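Local structure of intramolecular trans-sialidase (Macrobdella decora, 3SLI) at residues A[1-13]-A[22-34]. The protein cleaves sialic acid from sialoglycoconjugates by intramolecular trans-sialylation, releasing 2,7-anhydro-Neu5Ac rather than free sialic acid. Sequence-based numbering, arbitrary orientation.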
# COMPACT_ATOMS: atom_id res chain seq x y z
N ILE A 1 -45.89 2.03 10.15
CA ILE A 1 -44.95 2.30 9.02
C ILE A 1 -45.05 1.13 8.03
O ILE A 1 -44.92 -0.03 8.43
CB ILE A 1 -43.48 2.43 9.53
CG1 ILE A 1 -43.37 3.60 10.51
CG2 ILE A 1 -42.53 2.65 8.36
CD1 ILE A 1 -41.96 3.80 11.07
N PRO A 2 -45.35 1.43 6.75
CA PRO A 2 -45.48 0.37 5.74
C PRO A 2 -44.15 -0.31 5.43
O PRO A 2 -43.08 0.20 5.77
CB PRO A 2 -46.05 1.12 4.54
CG PRO A 2 -45.49 2.49 4.68
CD PRO A 2 -45.63 2.75 6.16
N GLU A 3 -44.23 -1.50 4.83
CA GLU A 3 -43.06 -2.28 4.45
C GLU A 3 -42.57 -1.92 3.05
O GLU A 3 -43.37 -1.83 2.11
CB GLU A 3 -43.38 -3.78 4.48
CG GLU A 3 -43.49 -4.36 5.88
CD GLU A 3 -42.17 -4.31 6.63
OE1 GLU A 3 -41.14 -4.76 6.08
OE2 GLU A 3 -42.16 -3.82 7.78
N GLY A 4 -41.26 -1.71 2.91
CA GLY A 4 -40.71 -1.37 1.61
C GLY A 4 -40.30 0.07 1.49
O GLY A 4 -39.97 0.73 2.48
N ILE A 5 -40.32 0.57 0.27
CA ILE A 5 -39.93 1.94 -0.02
C ILE A 5 -40.86 3.01 0.57
O ILE A 5 -42.05 3.09 0.23
CB ILE A 5 -39.79 2.16 -1.56
CG1 ILE A 5 -38.78 1.15 -2.13
CG2 ILE A 5 -39.36 3.57 -1.86
CD1 ILE A 5 -38.62 1.21 -3.65
N LEU A 6 -40.29 3.82 1.46
CA LEU A 6 -41.00 4.92 2.10
C LEU A 6 -40.85 6.20 1.30
O LEU A 6 -41.73 7.06 1.30
CB LEU A 6 -40.45 5.17 3.51
CG LEU A 6 -40.51 4.04 4.55
CD1 LEU A 6 -39.99 4.56 5.89
CD2 LEU A 6 -41.96 3.53 4.68
N MET A 7 -39.73 6.32 0.59
CA MET A 7 -39.45 7.53 -0.17
C MET A 7 -38.43 7.24 -1.26
O MET A 7 -37.52 6.44 -1.06
CB MET A 7 -38.87 8.57 0.81
CG MET A 7 -38.68 9.97 0.29
SD MET A 7 -37.96 11.02 1.60
CE MET A 7 -39.44 11.51 2.52
N GLU A 8 -38.60 7.87 -2.41
CA GLU A 8 -37.68 7.70 -3.53
C GLU A 8 -37.64 9.02 -4.27
O GLU A 8 -38.66 9.70 -4.41
CB GLU A 8 -38.12 6.58 -4.47
CG GLU A 8 -37.13 6.36 -5.61
CD GLU A 8 -37.48 5.19 -6.51
OE1 GLU A 8 -37.96 4.15 -6.00
OE2 GLU A 8 -37.25 5.30 -7.73
N LYS A 9 -36.45 9.40 -4.71
CA LYS A 9 -36.26 10.65 -5.44
C LYS A 9 -35.18 10.41 -6.47
O LYS A 9 -34.30 9.56 -6.28
CB LYS A 9 -35.85 11.76 -4.46
CG LYS A 9 -36.34 13.15 -4.84
CD LYS A 9 -37.85 13.28 -4.67
CE LYS A 9 -38.31 14.69 -4.97
NZ LYS A 9 -37.89 15.13 -6.33
N ASN A 10 -35.21 11.17 -7.56
CA ASN A 10 -34.26 10.98 -8.63
C ASN A 10 -33.78 12.30 -9.25
O ASN A 10 -34.53 13.26 -9.33
CB ASN A 10 -34.92 10.08 -9.69
CG ASN A 10 -34.08 9.92 -10.94
OD1 ASN A 10 -34.42 10.45 -11.99
ND2 ASN A 10 -32.99 9.16 -10.83
N ASN A 11 -32.50 12.32 -9.66
CA ASN A 11 -31.86 13.48 -10.29
C ASN A 11 -32.10 14.82 -9.60
O ASN A 11 -32.67 15.74 -10.18
CB ASN A 11 -32.25 13.56 -11.77
CG ASN A 11 -31.89 12.29 -12.54
OD1 ASN A 11 -31.01 11.52 -12.13
ND2 ASN A 11 -32.57 12.06 -13.66
N VAL A 12 -31.61 14.94 -8.37
CA VAL A 12 -31.78 16.17 -7.60
C VAL A 12 -30.48 16.98 -7.53
O VAL A 12 -29.48 16.52 -6.96
CB VAL A 12 -32.25 15.85 -6.16
CG1 VAL A 12 -32.47 17.14 -5.39
CG2 VAL A 12 -33.52 15.00 -6.18
N ASP A 13 -30.48 18.17 -8.12
CA ASP A 13 -29.31 19.05 -8.08
C ASP A 13 -29.35 19.91 -6.83
O ASP A 13 -30.36 20.54 -6.54
CB ASP A 13 -29.25 19.94 -9.32
CG ASP A 13 -28.90 19.18 -10.58
OD1 ASP A 13 -28.20 18.15 -10.49
OD2 ASP A 13 -29.32 19.62 -11.67
N LEU A 22 -37.16 17.46 1.80
CA LEU A 22 -37.99 16.31 1.43
C LEU A 22 -39.19 16.23 2.37
O LEU A 22 -39.85 15.18 2.47
CB LEU A 22 -37.17 15.02 1.52
CG LEU A 22 -36.05 14.88 0.49
CD1 LEU A 22 -35.31 13.58 0.73
CD2 LEU A 22 -36.62 14.94 -0.91
N ASP A 23 -39.45 17.33 3.08
CA ASP A 23 -40.55 17.40 4.03
C ASP A 23 -41.94 17.20 3.41
O ASP A 23 -42.83 16.69 4.07
CB ASP A 23 -40.52 18.74 4.79
CG ASP A 23 -39.24 18.93 5.63
OD1 ASP A 23 -38.45 17.98 5.75
OD2 ASP A 23 -39.04 20.03 6.18
N GLN A 24 -42.12 17.59 2.14
CA GLN A 24 -43.42 17.44 1.49
C GLN A 24 -43.67 16.07 0.83
O GLN A 24 -44.75 15.86 0.27
CB GLN A 24 -43.71 18.58 0.49
CG GLN A 24 -42.91 18.60 -0.84
CD GLN A 24 -43.35 17.57 -1.91
OE1 GLN A 24 -42.54 17.13 -2.73
NE2 GLN A 24 -44.63 17.20 -1.91
N GLU A 25 -42.68 15.18 0.86
CA GLU A 25 -42.85 13.85 0.27
C GLU A 25 -43.93 13.09 1.04
O GLU A 25 -44.03 13.21 2.26
CB GLU A 25 -41.54 13.06 0.29
CG GLU A 25 -40.43 13.65 -0.58
CD GLU A 25 -40.77 13.64 -2.05
OE1 GLU A 25 -41.15 12.56 -2.58
OE2 GLU A 25 -40.64 14.70 -2.69
N ALA A 26 -44.71 12.29 0.32
CA ALA A 26 -45.79 11.51 0.93
C ALA A 26 -45.33 10.66 2.11
O ALA A 26 -46.05 10.54 3.12
CB ALA A 26 -46.47 10.64 -0.13
N GLY A 27 -44.12 10.11 2.02
CA GLY A 27 -43.61 9.26 3.08
C GLY A 27 -42.75 9.93 4.14
O GLY A 27 -42.21 9.23 5.01
N ALA A 28 -42.66 11.25 4.12
CA ALA A 28 -41.85 11.98 5.11
C ALA A 28 -42.27 11.63 6.54
O ALA A 28 -41.41 11.38 7.39
CB ALA A 28 -41.93 13.48 4.88
N LYS A 29 -43.57 11.54 6.79
CA LYS A 29 -44.07 11.18 8.12
C LYS A 29 -43.55 9.82 8.58
O LYS A 29 -43.39 9.58 9.78
CB LYS A 29 -45.60 11.22 8.18
CG LYS A 29 -46.30 10.30 7.19
CD LYS A 29 -47.78 10.62 7.09
CE LYS A 29 -48.38 10.01 5.84
NZ LYS A 29 -49.82 10.38 5.65
N TYR A 30 -43.31 8.92 7.64
CA TYR A 30 -42.80 7.59 7.99
C TYR A 30 -41.28 7.65 8.21
O TYR A 30 -40.76 7.06 9.15
CB TYR A 30 -43.11 6.58 6.89
CG TYR A 30 -44.59 6.44 6.61
CD1 TYR A 30 -45.49 6.11 7.63
CD2 TYR A 30 -45.09 6.67 5.33
CE1 TYR A 30 -46.85 6.02 7.38
CE2 TYR A 30 -46.45 6.58 5.07
CZ TYR A 30 -47.32 6.26 6.09
OH TYR A 30 -48.68 6.21 5.84
N VAL A 31 -40.59 8.37 7.34
CA VAL A 31 -39.13 8.51 7.43
C VAL A 31 -38.72 9.18 8.75
O VAL A 31 -37.75 8.76 9.39
CB VAL A 31 -38.56 9.29 6.21
CG1 VAL A 31 -37.05 9.48 6.34
CG2 VAL A 31 -38.87 8.53 4.91
N LYS A 32 -39.51 10.15 9.19
CA LYS A 32 -39.23 10.87 10.44
C LYS A 32 -39.43 10.01 11.69
O LYS A 32 -39.09 10.44 12.79
CB LYS A 32 -40.10 12.13 10.57
CG LYS A 32 -39.76 13.24 9.61
CD LYS A 32 -40.81 14.35 9.66
CE LYS A 32 -40.59 15.35 8.53
NZ LYS A 32 -41.57 16.48 8.48
N ALA A 33 -39.93 8.78 11.51
CA ALA A 33 -40.18 7.89 12.64
C ALA A 33 -39.63 6.46 12.47
O ALA A 33 -40.00 5.56 13.22
CB ALA A 33 -41.68 7.84 12.94
N MET A 34 -38.70 6.28 11.54
CA MET A 34 -38.11 4.96 11.28
C MET A 34 -37.47 4.30 12.50
O MET A 34 -36.65 4.91 13.19
CB MET A 34 -37.07 5.06 10.16
CG MET A 34 -37.67 5.41 8.82
SD MET A 34 -36.43 5.80 7.58
CE MET A 34 -35.92 4.14 7.08
O HOH W 1 -42.31 9.58 0.01
O HOH W 2 -41.02 9.47 -2.44
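Leu6 and Gly27 bring the backbones to a CA–CA distance of 5.2 Å where a classic beta bulge in strand 5-14 sets Leu6 and Met7 both opposite Val177, and the short helix 28-31 begins, in the concanavalin-like N-terminal domain. Gly27, the helix N-cap, lacks a side chain, which lets its CA come 3.4 Å from Leu6 O in a nearly straight CA-H...O contact (169° at the hydrogen). A water donates to the same Leu6 O and accepts from Gly27 N. Met7 has CG anti to the backbone N (chi1 -172°) and bends only at chi3, which drops its flexible end, CE, between the turn and the helix, 3.4 Å from Glu25 CB and 3.6 Å from Ala28 CA, while SD rests on Leu22 CD1. Branched Leu6 reaches Tyr30 CB with both methyls, and its CD1 also meets Met34 CG. Lys9 lays its aliphatic CE beside Glu25 OE2, whereas NZ stays 4.6 Å from that oxygen, too far for a salt bridge. Glu25 OE1 accepts a hydrogen bond from a second water, which accepts one from Glu8 N. Tyr30 offers a flat ring to the rigid proline: Pro2 CD sits 3.6 Å from the centroid in a CH-pi contact, with Lys29 CG over the opposite face.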